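Succinylglutamate desuccinylase/aspartoacylase (Ruegeria sp. TM1040, PDB 3NA6) probably hydrolyses an amide bond to release an acyl group from an N-acylated amino acid, as zinc-dependent relatives of the succinylglutamate desuccinylase/aspartoacylase family do. Local coordinates at residues A[67-75]-A[84-92]; A[153-161]-A[175-186]. All coordinates share one frame; numbering follows the deposited sequence. Where two conformers were deposited one is given.

Contact 1. Residues A[67-75]-A[84-92]; sequences VALQELAAT and RLIIVPYFN
I87 of strand 84-88 presses against L69, L72 and A73 of helix 67-75 where the helix lies on the sheet, inside the beta-alpha-beta unit formed by strand 51-55, helix 64-75 and strand 83-88. The two short axes approach to 8.5 Å at 132° between their directions, so the helix runs back obliquely across the strand that follows it.

The apolar layer is built from branched side chains set against a small one. I87 divides its work: its CG2 methyl meets CB of L69 at 3.9 Å, while CD1 reaches further along the helix, between CA of A73 and CD2 of L72, at 3.7 Å from each. With CG1 beside the backbone N (chi1 -50°), the longer branch is turned toward A73, and CG2 is left for L69. Alanine suits position 73 because its lone methyl lets I87 CD1 come against the helix backbone itself, at CA of A73. CD2 of L72 also touches CD1 of L85, two residues earlier in the strand and on the same side of it as I87, and these two leucines cross at about a right angle. Beyond the strand, P89 continues the same face, its CB 3.9 Å from CB of L69. L229 of helix 219-235 packs on both L69 and L72, which helps to bury this layer.

Polar chemistry gathers along the flank of the helix nearest P89 and Y90, where Q70 turns its chain, bent at chi2, toward these two residues. OE1 lies 3.6 Å from CG of P89, and the amide plane stands 78° from the Y90 ring. The amide and the phenol both look outward to another subunit: NE2 of Q70 donates to R292 O of the second subunit, and OH of Y90 bonds to S289 O of that same subunit. Within the chain, NE2 of Q70 comes to 3.0 Å from OH of Y90.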
ATOM      1  N   VAL A  67     -23.482 -17.765  -8.354  1.00 24.28           N
ATOM      2  CA  VAL A  67     -23.482 -19.200  -8.667  1.00 21.68           C
ATOM      3  C   VAL A  67     -24.751 -19.572  -9.442  1.00 22.78           C
ATOM      4  O   VAL A  67     -24.686 -20.240 -10.485  1.00 20.63           O
ATOM      5  CB  VAL A  67     -23.333 -20.047  -7.386  1.00 23.24           C
ATOM      6  CG1 VAL A  67     -23.572 -21.537  -7.688  1.00 18.25           C
ATOM      7  CG2 VAL A  67     -21.949 -19.822  -6.767  1.00 21.76           C
ATOM      8  N   ALA A  68     -25.914 -19.168  -8.923  1.00 22.22           N
ATOM      9  CA  ALA A  68     -27.196 -19.500  -9.556  1.00 21.78           C
ATOM     10  C   ALA A  68     -27.305 -18.938 -10.972  1.00 21.83           C
ATOM     11  O   ALA A  68     -27.828 -19.609 -11.892  1.00 22.24           O
ATOM     12  CB  ALA A  68     -28.380 -19.004  -8.681  1.00 21.84           C
ATOM     13  N   LEU A  69     -26.763 -17.731 -11.161  1.00 22.54           N
ATOM     14  CA  LEU A  69     -26.856 -17.030 -12.453  1.00 22.57           C
ATOM     15  C   LEU A  69     -25.846 -17.555 -13.449  1.00 21.96           C
ATOM     16  O   LEU A  69     -26.174 -17.669 -14.652  1.00 22.30           O
ATOM     17  CB  LEU A  69     -26.760 -15.497 -12.292  1.00 18.86           C
ATOM     18  CG  LEU A  69     -27.944 -14.882 -11.518  1.00 21.30           C
ATOM     19  CD1 LEU A  69     -27.735 -13.394 -11.132  1.00 18.19           C
ATOM     20  CD2 LEU A  69     -29.229 -15.017 -12.378  1.00 18.14           C
ATOM     21  N   GLN A  70     -24.644 -17.919 -12.990  1.00 21.45           N
ATOM     22  CA  GLN A  70     -23.706 -18.528 -13.929  1.00 22.01           C
ATOM     23  C   GLN A  70     -24.295 -19.844 -14.441  1.00 23.53           C
ATOM     24  O   GLN A  70     -24.222 -20.121 -15.631  1.00 23.94           O
ATOM     25  CB  GLN A  70     -22.321 -18.793 -13.336  1.00 22.22           C
ATOM     26  CG  GLN A  70     -21.422 -17.591 -13.254  1.00 20.45           C
ATOM     27  CD  GLN A  70     -20.858 -17.182 -14.640  1.00 28.04           C
ATOM     28  OE1 GLN A  70     -21.595 -17.042 -15.625  1.00 41.28           O
ATOM     29  NE2 GLN A  70     -19.577 -16.972 -14.698  1.00 33.76           N
ATOM     30  N   GLU A  71     -24.891 -20.640 -13.554  1.00 22.87           N
ATOM     31  CA  GLU A  71     -25.471 -21.922 -13.989  1.00 23.36           C
ATOM     32  C   GLU A  71     -26.647 -21.684 -14.939  1.00 22.97           C
ATOM     33  O   GLU A  71     -26.758 -22.320 -15.979  1.00 24.18           O
ATOM     34  CB  GLU A  71     -25.925 -22.745 -12.804  1.00 23.89           C
ATOM     35  CG  GLU A  71     -26.397 -24.127 -13.188  1.00 23.23           C
ATOM     36  CD  GLU A  71     -26.997 -24.869 -12.035  1.00 33.31           C
ATOM     37  OE1 GLU A  71     -26.245 -25.430 -11.211  1.00 36.42           O
ATOM     38  OE2 GLU A  71     -28.228 -24.902 -11.958  1.00 46.20           O
ATOM     39  N   LEU A  72     -27.503 -20.736 -14.594  1.00 23.36           N
ATOM     40  CA  LEU A  72     -28.612 -20.373 -15.471  1.00 21.00           C
ATOM     41  C   LEU A  72     -28.115 -19.986 -16.868  1.00 21.60           C
ATOM     42  O   LEU A  72     -28.637 -20.470 -17.865  1.00 22.50           O
ATOM     43  CB  LEU A  72     -29.453 -19.224 -14.875  1.00 20.44           C
ATOM     44  CG  LEU A  72     -30.810 -19.018 -15.583  1.00 21.44           C
ATOM     45  CD1 LEU A  72     -31.807 -20.131 -15.207  1.00 24.11           C
ATOM     46  CD2 LEU A  72     -31.369 -17.663 -15.272  1.00 23.66           C
ATOM     47  N   ALA A  73     -27.077 -19.168 -16.933  1.00 21.89           N
ATOM     48  CA  ALA A  73     -26.613 -18.655 -18.236  1.00 23.87           C
ATOM     49  C   ALA A  73     -25.988 -19.782 -19.070  1.00 26.09           C
ATOM     50  O   ALA A  73     -26.071 -19.779 -20.303  1.00 23.75           O
ATOM     51  CB  ALA A  73     -25.613 -17.527 -18.058  1.00 21.72           C
ATOM     52  N   ALA A  74     -25.383 -20.739 -18.389  1.00 24.24           N
ATOM     53  CA  ALA A  74     -24.632 -21.803 -19.060  1.00 26.79           C
ATOM     54  C   ALA A  74     -25.492 -23.001 -19.425  1.00 27.81           C
ATOM     55  O   ALA A  74     -25.091 -23.789 -20.242  1.00 29.33           O
ATOM     56  CB  ALA A  74     -23.476 -22.266 -18.166  1.00 23.48           C
ATOM     57  N   THR A  75     -26.646 -23.171 -18.800  1.00 28.45           N
ATOM     58  CA  THR A  75     -27.398 -24.419 -18.953  1.00 29.23           C
ATOM     59  C   THR A  75     -28.833 -24.250 -19.502  1.00 30.29           C
ATOM     60  O   THR A  75     -29.519 -25.216 -19.686  1.00 35.17           O
ATOM     61  CB  THR A  75     -27.427 -25.215 -17.612  1.00 31.90           C
ATOM     62  OG1 THR A  75     -28.238 -24.536 -16.656  1.00 30.71           O
ATOM     63  CG2 THR A  75     -26.018 -25.396 -17.038  1.00 28.99           C
ATOM     64  N   ARG A  84     -37.608 -13.382 -22.327  1.00 21.17           N
ATOM     65  CA  ARG A  84     -36.205 -13.021 -22.372  1.00 22.13           C
ATOM     66  C   ARG A  84     -35.595 -13.020 -21.001  1.00 23.66           C
ATOM     67  O   ARG A  84     -36.154 -12.450 -20.053  1.00 20.98           O
ATOM     68  CB  ARG A  84     -36.032 -11.655 -22.991  1.00 21.87           C
ATOM     69  CG  ARG A  84     -34.554 -11.200 -23.063  1.00 21.63           C
ATOM     70  CD  ARG A  84     -34.355 -10.021 -23.983  1.00 19.24           C
ATOM     71  NE  ARG A  84     -35.267  -8.918 -23.669  1.00 21.03           N
ATOM     72  CZ  ARG A  84     -35.157  -7.684 -24.161  1.00 27.23           C
ATOM     73  NH1 ARG A  84     -34.161  -7.346 -24.975  1.00 26.56           N
ATOM     74  NH2 ARG A  84     -36.051  -6.774 -23.813  1.00 25.98           N
ATOM     75  N   LEU A  85     -34.423 -13.638 -20.903  1.00 24.29           N
ATOM     76  CA  LEU A  85     -33.571 -13.512 -19.723  1.00 21.12           C
ATOM     77  C   LEU A  85     -32.368 -12.610 -20.042  1.00 20.91           C
ATOM     78  O   LEU A  85     -31.656 -12.877 -20.971  1.00 21.87           O
ATOM     79  CB  LEU A  85     -33.093 -14.906 -19.285  1.00 20.82           C
ATOM     80  CG  LEU A  85     -34.171 -15.940 -18.950  1.00 18.61           C
ATOM     81  CD1 LEU A  85     -33.532 -17.328 -18.782  1.00 23.23           C
ATOM     82  CD2 LEU A  85     -34.956 -15.540 -17.692  1.00 16.82           C
ATOM     83  N   ILE A  86     -32.150 -11.529 -19.293  1.00 20.04           N
ATOM     84  CA  ILE A  86     -30.890 -10.763 -19.388  1.00 17.78           C
ATOM     85  C   ILE A  86     -30.148 -11.053 -18.074  1.00 19.75           C
ATOM     86  O   ILE A  86     -30.599 -10.614 -16.987  1.00 18.46           O
ATOM     87  CB  ILE A  86     -31.118  -9.272 -19.547  1.00 16.37           C
ATOM     88  CG1 ILE A  86     -31.919  -9.005 -20.820  1.00 21.48           C
ATOM     89  CG2 ILE A  86     -29.786  -8.521 -19.623  1.00 23.67           C
ATOM     90  CD1 ILE A  86     -32.440  -7.565 -20.968  1.00 18.18           C
ATOM     91  N   ILE A  87     -29.059 -11.827 -18.176  1.00 18.37           N
ATOM     92  CA  ILE A  87     -28.364 -12.399 -17.031  1.00 19.44           C
ATOM     93  C   ILE A  87     -26.989 -11.721 -16.860  1.00 20.58           C
ATOM     94  O   ILE A  87     -26.144 -11.796 -17.743  1.00 21.21           O
ATOM     95  CB  ILE A  87     -28.119 -13.902 -17.231  1.00 20.68           C
ATOM     96  CG1 ILE A  87     -29.418 -14.607 -17.652  1.00 21.19           C
ATOM     97  CG2 ILE A  87     -27.487 -14.497 -15.944  1.00 20.33           C
ATOM     98  CD1 ILE A  87     -29.291 -16.127 -17.946  1.00 18.22           C
ATOM     99  N   VAL A  88     -26.783 -11.088 -15.714  1.00 22.39           N
ATOM    100  CA  VAL A  88     -25.522 -10.403 -15.361  1.00 21.81           C
ATOM    101  C   VAL A  88     -25.111 -10.943 -13.982  1.00 21.06           C
ATOM    102  O   VAL A  88     -25.516 -10.415 -12.951  1.00 18.29           O
ATOM    103  CB  VAL A  88     -25.757  -8.889 -15.294  1.00 20.72           C
ATOM    104  CG1 VAL A  88     -24.473  -8.108 -14.944  1.00 15.56           C
ATOM    105  CG2 VAL A  88     -26.352  -8.385 -16.625  1.00 18.38           C
ATOM    106  N   PRO A  89     -24.347 -12.038 -13.957  1.00 21.25           N
ATOM    107  CA  PRO A  89     -24.015 -12.666 -12.660  1.00 20.07           C
ATOM    108  C   PRO A  89     -23.139 -11.807 -11.764  1.00 20.26           C
ATOM    109  O   PRO A  89     -23.184 -11.952 -10.547  1.00 20.27           O
ATOM    110  CB  PRO A  89     -23.272 -13.947 -13.042  1.00 21.52           C
ATOM    111  CG  PRO A  89     -23.266 -14.013 -14.546  1.00 26.99           C
ATOM    112  CD  PRO A  89     -23.750 -12.734 -15.106  1.00 20.53           C
ATOM    113  N   TYR A  90     -22.331 -10.947 -12.379  1.00 21.05           N
ATOM    114  CA  TYR A  90     -21.404 -10.086 -11.668  1.00 20.58           C
ATOM    115  C   TYR A  90     -21.709  -8.613 -11.998  1.00 19.67           C
ATOM    116  O   TYR A  90     -21.148  -8.034 -12.901  1.00 22.40           O
ATOM    117  CB  TYR A  90     -19.969 -10.451 -12.032  1.00 21.64           C
ATOM    118  CG  TYR A  90     -19.619 -11.909 -12.059  1.00 21.86           C
ATOM    119  CD1 TYR A  90     -19.869 -12.726 -10.976  1.00 16.67           C
ATOM    120  CD2 TYR A  90     -18.950 -12.457 -13.152  1.00 23.71           C
ATOM    121  CE1 TYR A  90     -19.476 -14.099 -10.979  1.00 20.55           C
ATOM    122  CE2 TYR A  90     -18.550 -13.796 -13.177  1.00 20.15           C
ATOM    123  CZ  TYR A  90     -18.841 -14.629 -12.080  1.00 20.01           C
ATOM    124  OH  TYR A  90     -18.444 -15.961 -12.104  1.00 17.75           O
ATOM    125  N   PHE A  91     -22.649  -8.039 -11.259  1.00 20.03           N
ATOM    126  CA  PHE A  91     -23.224  -6.725 -11.521  1.00 19.41           C
ATOM    127  C   PHE A  91     -22.202  -5.606 -11.251  1.00 20.07           C
ATOM    128  O   PHE A  91     -21.874  -4.842 -12.139  1.00 18.88           O
ATOM    129  CB  PHE A  91     -24.456  -6.631 -10.639  1.00 22.09           C
ATOM    130  CG  PHE A  91     -25.370  -5.442 -10.870  1.00 21.64           C
ATOM    131  CD1 PHE A  91     -25.263  -4.590 -11.942  1.00 23.13           C
ATOM    132  CD2 PHE A  91     -26.396  -5.237  -9.960  1.00 21.66           C
ATOM    133  CE1 PHE A  91     -26.138  -3.546 -12.088  1.00 21.64           C
ATOM    134  CE2 PHE A  91     -27.291  -4.197 -10.112  1.00 25.67           C
ATOM    135  CZ  PHE A  91     -27.161  -3.355 -11.155  1.00 21.12           C
ATOM    136  N   ASN A  92     -21.682  -5.492 -10.040  1.00 22.09           N
ATOM    137  CA  ASN A  92     -20.529  -4.609  -9.839  1.00 20.83           C
ATOM    138  C   ASN A  92     -19.297  -5.436 -10.109  1.00 18.13           C
ATOM    139  O   ASN A  92     -18.595  -5.884  -9.184  1.00 18.34           O
ATOM    140  CB  ASN A  92     -20.465  -3.994  -8.449  1.00 20.08           C
ATOM    141  CG  ASN A  92     -19.426  -2.902  -8.366  1.00 29.71           C
ATOM    142  OD1 ASN A  92     -18.574  -2.779  -9.267  1.00 24.09           O
ATOM    143  ND2 ASN A  92     -19.520  -2.059  -7.336  1.00 20.99           N
TER

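Contact 2. Residues A[153-161]-A[175-186]; sequences FVPFAAAHI and MQAFNAPYSVQL
F156 and Y182 open a run of five parallel bridges between strands 156-160 and 182-186, the two strands of a beta-alpha-beta unit whose crossover is helix 165-178. Six backbone hydrogen bonds alternate along the pair, from Y182 N to P155 O at one end to I161 N to L186 O at the other; the last meets its acceptor from above the carbonyl plane, at a C=O...N angle of 117°.

Packing is tight where the helix returns. A157 and A159 offer only methyls to it: CB of A157 lies 3.7 Å from CG of M175, a selenomethionine, and also touches CD1 of F178, while CB of A159 meets CB of M175. Y182 points to the other face, with F156 and V184, and there V154, from the loop before the strand, sets its CB over one face of the ring, 4.0 Å from the centroid, a CH-pi contact; P155 O lies at the ring's edge. A serine in place of Y182 would probably leave V154 without its aromatic partner, with a gap where the ring lay.

The far end is looser and wetter. CD1 of I161 lies across the amide of Q185, whose chain is extended beyond CG (chi2 179°). The amide of Q185 reaches the neighbouring strand through water: one molecule accepts from Q185 NE2 at 2.8 Å and donates to H160 O at 2.7 Å.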
ATOM      1  N   PHE A 153     -26.920 -13.744   7.536  1.00 23.65           N
ATOM      2  CA  PHE A 153     -28.356 -13.645   7.702  1.00 25.01           C
ATOM      3  C   PHE A 153     -28.988 -15.018   7.570  1.00 23.40           C
ATOM      4  O   PHE A 153     -28.486 -15.860   6.828  1.00 22.66           O
ATOM      5  CB  PHE A 153     -28.966 -12.804   6.575  1.00 24.14           C
ATOM      6  CG  PHE A 153     -28.690 -11.352   6.659  1.00 23.02           C
ATOM      7  CD1 PHE A 153     -27.604 -10.807   6.024  1.00 26.13           C
ATOM      8  CD2 PHE A 153     -29.570 -10.499   7.310  1.00 35.20           C
ATOM      9  CE1 PHE A 153     -27.372  -9.454   6.060  1.00 29.64           C
ATOM     10  CE2 PHE A 153     -29.330  -9.123   7.340  1.00 29.64           C
ATOM     11  CZ  PHE A 153     -28.216  -8.618   6.704  1.00 28.66           C
ATOM     12  N   VAL A 154     -30.122 -15.239   8.241  1.00 24.79           N
ATOM     13  CA  VAL A 154     -30.967 -16.365   7.873  1.00 23.60           C
ATOM     14  C   VAL A 154     -31.374 -16.142   6.410  1.00 24.33           C
ATOM     15  O   VAL A 154     -31.522 -14.993   5.990  1.00 22.52           O
ATOM     16  CB  VAL A 154     -32.219 -16.522   8.780  1.00 24.47           C
ATOM     17  CG1 VAL A 154     -31.790 -16.898  10.199  1.00 23.90           C
ATOM     18  CG2 VAL A 154     -33.073 -15.265   8.786  1.00 23.71           C
ATOM     19  N   PRO A 155     -31.560 -17.234   5.624  1.00 22.17           N
ATOM     20  CA  PRO A 155     -31.785 -17.012   4.189  1.00 21.33           C
ATOM     21  C   PRO A 155     -33.201 -16.599   3.880  1.00 21.78           C
ATOM     22  O   PRO A 155     -34.112 -17.423   4.009  1.00 23.29           O
ATOM     23  CB  PRO A 155     -31.434 -18.349   3.567  1.00 21.10           C
ATOM     24  CG  PRO A 155     -31.725 -19.385   4.700  1.00 24.36           C
ATOM     25  CD  PRO A 155     -31.368 -18.659   5.962  1.00 24.31           C
ATOM     26  N   PHE A 156     -33.403 -15.318   3.528  1.00 22.95           N
ATOM     27  CA  PHE A 156     -34.758 -14.833   3.199  1.00 25.58           C
ATOM     28  C   PHE A 156     -34.913 -14.236   1.801  1.00 24.74           C
ATOM     29  O   PHE A 156     -33.957 -13.751   1.185  1.00 23.03           O
ATOM     30  CB  PHE A 156     -35.347 -13.902   4.291  1.00 26.96           C
ATOM     31  CG  PHE A 156     -34.627 -12.611   4.468  1.00 24.88           C
ATOM     32  CD1 PHE A 156     -34.880 -11.538   3.633  1.00 30.57           C
ATOM     33  CD2 PHE A 156     -33.707 -12.447   5.484  1.00 32.74           C
ATOM     34  CE1 PHE A 156     -34.212 -10.313   3.821  1.00 31.44           C
ATOM     35  CE2 PHE A 156     -33.049 -11.237   5.665  1.00 30.14           C
ATOM     36  CZ  PHE A 156     -33.305 -10.177   4.829  1.00 28.30           C
ATOM     37  N   ALA A 157     -36.133 -14.310   1.291  1.00 26.19           N
ATOM     38  CA  ALA A 157     -36.551 -13.463   0.162  1.00 25.71           C
ATOM     39  C   ALA A 157     -37.362 -12.311   0.765  1.00 27.18           C
ATOM     40  O   ALA A 157     -38.118 -12.527   1.741  1.00 27.38           O
ATOM     41  CB  ALA A 157     -37.391 -14.263  -0.792  1.00 25.92           C
ATOM     42  N   ALA A 158     -37.224 -11.112   0.186  1.00 25.12           N
ATOM     43  CA  ALA A 158     -37.857  -9.904   0.703  1.00 25.43           C
ATOM     44  C   ALA A 158     -38.679  -9.190  -0.363  1.00 26.73           C
ATOM     45  O   ALA A 158     -38.271  -9.119  -1.521  1.00 28.55           O
ATOM     46  CB  ALA A 158     -36.828  -8.948   1.275  1.00 23.97           C
ATOM     47  N   ALA A 159     -39.830  -8.681   0.066  1.00 27.85           N
ATOM     48  CA  ALA A 159     -40.722  -7.816  -0.718  1.00 28.95           C
ATOM     49  C   ALA A 159     -40.928  -6.515   0.069  1.00 32.02           C
ATOM     50  O   ALA A 159     -40.957  -6.537   1.328  1.00 30.40           O
ATOM     51  CB  ALA A 159     -42.100  -8.513  -0.890  1.00 28.81           C
ATOM     52  N   HIS A 160     -41.142  -5.409  -0.644  1.00 27.68           N
ATOM     53  CA  HIS A 160     -41.198  -4.111  -0.007  1.00 26.94           C
ATOM     54  C   HIS A 160     -42.608  -3.573   0.174  1.00 29.50           C
ATOM     55  O   HIS A 160     -43.514  -3.868  -0.599  1.00 29.14           O
ATOM     56  CB  HIS A 160     -40.328  -3.112  -0.757  1.00 24.42           C
ATOM     57  CG  HIS A 160     -38.870  -3.430  -0.689  1.00 30.57           C
ATOM     58  ND1 HIS A 160     -38.072  -3.550  -1.813  1.00 29.70           N
ATOM     59  CD2 HIS A 160     -38.071  -3.716   0.370  1.00 33.26           C
ATOM     60  CE1 HIS A 160     -36.846  -3.880  -1.446  1.00 40.44           C
ATOM     61  NE2 HIS A 160     -36.816  -3.977  -0.128  1.00 32.27           N
ATOM     62  N   ILE A 161     -42.765  -2.802   1.245  1.00 28.74           N
ATOM     63  CA  ILE A 161     -43.936  -2.007   1.479  1.00 27.48           C
ATOM     64  C   ILE A 161     -43.753  -0.781   0.612  1.00 28.43           C
ATOM     65  O   ILE A 161     -42.738  -0.058   0.730  1.00 26.94           O
ATOM     66  CB  ILE A 161     -44.047  -1.594   2.946  1.00 28.14           C
ATOM     67  CG1 ILE A 161     -44.259  -2.831   3.839  1.00 31.72           C
ATOM     68  CG2 ILE A 161     -45.196  -0.570   3.128  1.00 26.56           C
ATOM     69  CD1 ILE A 161     -45.589  -3.620   3.545  1.00 31.86           C
HETATM   70  N   MSE A 175     -42.280 -12.838  -4.150  1.00 24.13           N
HETATM   71  CA  MSE A 175     -41.423 -13.204  -3.022  1.00 26.86           C
HETATM   72  C   MSE A 175     -41.877 -14.532  -2.460  1.00 23.14           C
HETATM   73  O   MSE A 175     -41.038 -15.388  -2.175  1.00 23.31           O
HETATM   74  CB  MSE A 175     -41.440 -12.089  -1.953  1.00 24.07           C
HETATM   75  CG  MSE A 175     -40.599 -12.377  -0.686  1.00 28.84           C
HETATM   76 SE   MSE A 175     -41.585 -13.447   0.600  0.75 28.05          SE
HETATM   77  CE  MSE A 175     -42.687 -11.949   1.245  1.00 18.30           C
ATOM     78  N   GLN A 176     -43.196 -14.714  -2.284  1.00 24.88           N
ATOM     79  CA  GLN A 176     -43.720 -16.016  -1.906  1.00 25.43           C
ATOM     80  C   GLN A 176     -43.329 -17.127  -2.879  1.00 27.52           C
ATOM     81  O   GLN A 176     -43.010 -18.232  -2.424  1.00 26.47           O
ATOM     82  CB  GLN A 176     -45.241 -16.025  -1.780  1.00 27.09           C
ATOM     83  CG  GLN A 176     -45.767 -15.166  -0.668  1.00 31.70           C
ATOM     84  CD  GLN A 176     -47.232 -15.431  -0.406  1.00 43.43           C
ATOM     85  OE1 GLN A 176     -48.053 -15.535  -1.331  1.00 49.11           O
ATOM     86  NE2 GLN A 176     -47.569 -15.550   0.856  1.00 48.36           N
ATOM     87  N   ALA A 177     -43.399 -16.865  -4.193  1.00 24.67           N
ATOM     88  CA  ALA A 177     -43.008 -17.879  -5.178  1.00 26.09           C
ATOM     89  C   ALA A 177     -41.543 -18.288  -4.983  1.00 24.98           C
ATOM     90  O   ALA A 177     -41.215 -19.453  -5.138  1.00 23.67           O
ATOM     91  CB  ALA A 177     -43.200 -17.381  -6.611  1.00 24.76           C
ATOM     92  N   PHE A 178     -40.673 -17.315  -4.693  1.00 23.79           N
ATOM     93  CA  PHE A 178     -39.236 -17.600  -4.469  1.00 24.96           C
ATOM     94  C   PHE A 178     -39.093 -18.688  -3.420  1.00 23.49           C
ATOM     95  O   PHE A 178     -38.302 -19.620  -3.579  1.00 24.44           O
ATOM     96  CB  PHE A 178     -38.478 -16.337  -4.016  1.00 23.00           C
ATOM     97  CG  PHE A 178     -36.962 -16.469  -4.081  1.00 21.20           C
ATOM     98  CD1 PHE A 178     -36.260 -17.061  -3.046  1.00 26.47           C
ATOM     99  CD2 PHE A 178     -36.245 -15.966  -5.168  1.00 22.86           C
ATOM    100  CE1 PHE A 178     -34.860 -17.171  -3.098  1.00 18.26           C
ATOM    101  CE2 PHE A 178     -34.869 -16.069  -5.238  1.00 23.68           C
ATOM    102  CZ  PHE A 178     -34.161 -16.673  -4.187  1.00 24.37           C
ATOM    103  N   ASN A 179     -39.890 -18.566  -2.360  1.00 24.37           N
ATOM    104  CA  ASN A 179     -40.058 -19.612  -1.354  1.00 23.99           C
ATOM    105  C   ASN A 179     -38.751 -19.968  -0.633  1.00 23.99           C
ATOM    106  O   ASN A 179     -38.363 -21.151  -0.490  1.00 20.98           O
ATOM    107  CB  ASN A 179     -40.736 -20.832  -1.982  1.00 24.31           C
ATOM    108  CG  ASN A 179     -41.065 -21.933  -0.970  1.00 26.34           C
ATOM    109  OD1 ASN A 179     -40.633 -23.069  -1.146  1.00 29.13           O
ATOM    110  ND2 ASN A 179     -41.814 -21.597   0.083  1.00 26.82           N
ATOM    111  N   ALA A 180     -38.072 -18.929  -0.164  1.00 24.67           N
ATOM    112  CA  ALA A 180     -36.852 -19.120   0.631  1.00 24.72           C
ATOM    113  C   ALA A 180     -37.284 -19.678   1.985  1.00 24.19           C
ATOM    114  O   ALA A 180     -38.483 -19.672   2.319  1.00 24.18           O
ATOM    115  CB  ALA A 180     -36.071 -17.800   0.789  1.00 25.13           C
ATOM    116  N   PRO A 181     -36.338 -20.196   2.759  1.00 24.59           N
ATOM    117  CA  PRO A 181     -36.754 -20.760   4.050  1.00 25.26           C
ATOM    118  C   PRO A 181     -37.316 -19.702   4.994  1.00 26.61           C
ATOM    119  O   PRO A 181     -38.061 -20.039   5.901  1.00 27.78           O
ATOM    120  CB  PRO A 181     -35.454 -21.369   4.608  1.00 26.07           C
ATOM    121  CG  PRO A 181     -34.644 -21.674   3.385  1.00 24.95           C
ATOM    122  CD  PRO A 181     -34.942 -20.528   2.439  1.00 23.33           C
ATOM    123  N   TYR A 182     -36.960 -18.436   4.789  1.00 25.78           N
ATOM    124  CA  TYR A 182     -37.611 -17.328   5.496  1.00 24.02           C
ATOM    125  C   TYR A 182     -38.180 -16.336   4.480  1.00 26.32           C
ATOM    126  O   TYR A 182     -37.658 -16.193   3.374  1.00 24.11           O
ATOM    127  CB  TYR A 182     -36.667 -16.594   6.463  1.00 23.68           C
ATOM    128  CG  TYR A 182     -36.229 -17.407   7.635  1.00 25.29           C
ATOM    129  CD1 TYR A 182     -35.225 -18.350   7.496  1.00 25.91           C
ATOM    130  CD2 TYR A 182     -36.811 -17.237   8.884  1.00 31.81           C
ATOM    131  CE1 TYR A 182     -34.806 -19.099   8.549  1.00 25.08           C
ATOM    132  CE2 TYR A 182     -36.392 -17.984   9.954  1.00 30.19           C
ATOM    133  CZ  TYR A 182     -35.396 -18.922   9.775  1.00 31.65           C
ATOM    134  OH  TYR A 182     -34.960 -19.679  10.828  1.00 29.91           O
ATOM    135  N   SER A 183     -39.267 -15.694   4.878  1.00 25.46           N
ATOM    136  CA  SER A 183     -40.001 -14.730   4.058  1.00 28.04           C
ATOM    137  C   SER A 183     -40.186 -13.457   4.856  1.00 27.52           C
ATOM    138  O   SER A 183     -40.507 -13.519   6.048  1.00 29.52           O
ATOM    139  CB  SER A 183     -41.375 -15.294   3.699  1.00 27.51           C
ATOM    140  OG  SER A 183     -41.264 -16.328   2.752  1.00 31.53           O
ATOM    141  N   VAL A 184     -39.971 -12.324   4.191  0.50 27.79           N
ATOM    142  CA  VAL A 184     -40.112 -10.997   4.789  0.50 30.02           C
ATOM    143  C   VAL A 184     -40.828 -10.026   3.857  0.50 29.41           C
ATOM    144  O   VAL A 184     -40.634 -10.072   2.645  0.50 29.99           O
ATOM    145  CB  VAL A 184     -38.755 -10.320   5.044  0.50 29.22           C
ATOM    146  CG1 VAL A 184     -38.927  -9.279   6.140  0.50 31.71           C
ATOM    147  CG2 VAL A 184     -37.670 -11.329   5.376  0.50 29.68           C
ATOM    148  N   GLN A 185     -41.644  -9.150   4.429  1.00 29.89           N
ATOM    149  CA  GLN A 185     -42.125  -7.959   3.743  1.00 29.86           C
ATOM    150  C   GLN A 185     -41.832  -6.787   4.681  1.00 32.82           C
ATOM    151  O   GLN A 185     -42.310  -6.781   5.827  1.00 34.90           O
ATOM    152  CB  GLN A 185     -43.622  -8.035   3.509  1.00 30.72           C
ATOM    153  CG  GLN A 185     -44.158  -6.902   2.658  1.00 32.60           C
ATOM    154  CD  GLN A 185     -45.643  -7.009   2.427  1.00 33.37           C
ATOM    155  OE1 GLN A 185     -46.394  -7.269   3.353  1.00 35.40           O
ATOM    156  NE2 GLN A 185     -46.076  -6.787   1.184  1.00 29.63           N
ATOM    157  N   LEU A 186     -41.100  -5.790   4.185  1.00 32.59           N
ATOM    158  CA  LEU A 186     -40.607  -4.694   5.015  1.00 33.61           C
ATOM    159  C   LEU A 186     -40.584  -3.354   4.267  1.00 34.70           C
ATOM    160  O   LEU A 186     -40.375  -3.309   3.057  1.00 30.78           O
ATOM    161  CB  LEU A 186     -39.180  -5.022   5.443  1.00 33.36           C
ATOM    162  CG  LEU A 186     -38.189  -5.128   4.269  1.00 35.29           C
ATOM    163  CD1 LEU A 186     -37.399  -3.861   4.203  1.00 46.56           C
ATOM    164  CD2 LEU A 186     -37.230  -6.284   4.397  1.00 40.68           C
TER
HETATM  165  O   HOH W   1     -44.502  -6.345  -1.046  1.00 23.25           O

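How the contacts relate
Both contacts are buried and belong to beta-alpha-beta units of one catalytic-domain sheet, yet they share no element: their centres lie about 21 Å apart and their nearest atoms about 8 Å. Contact 1 joins a helix to the sheet's surface, so side chains make most of the layer and no main-chain pairing carries it. Contact 2 joins neighbouring strands side by side, so main-chain bonds carry it, with side chains divided between two faces and the returning helix covering one. Small alanines serve close approach in both. Their polar margins differ: contact 1 turns its polar ends to a second subunit, whereas contact 2 finishes at a water bridge within its own chain.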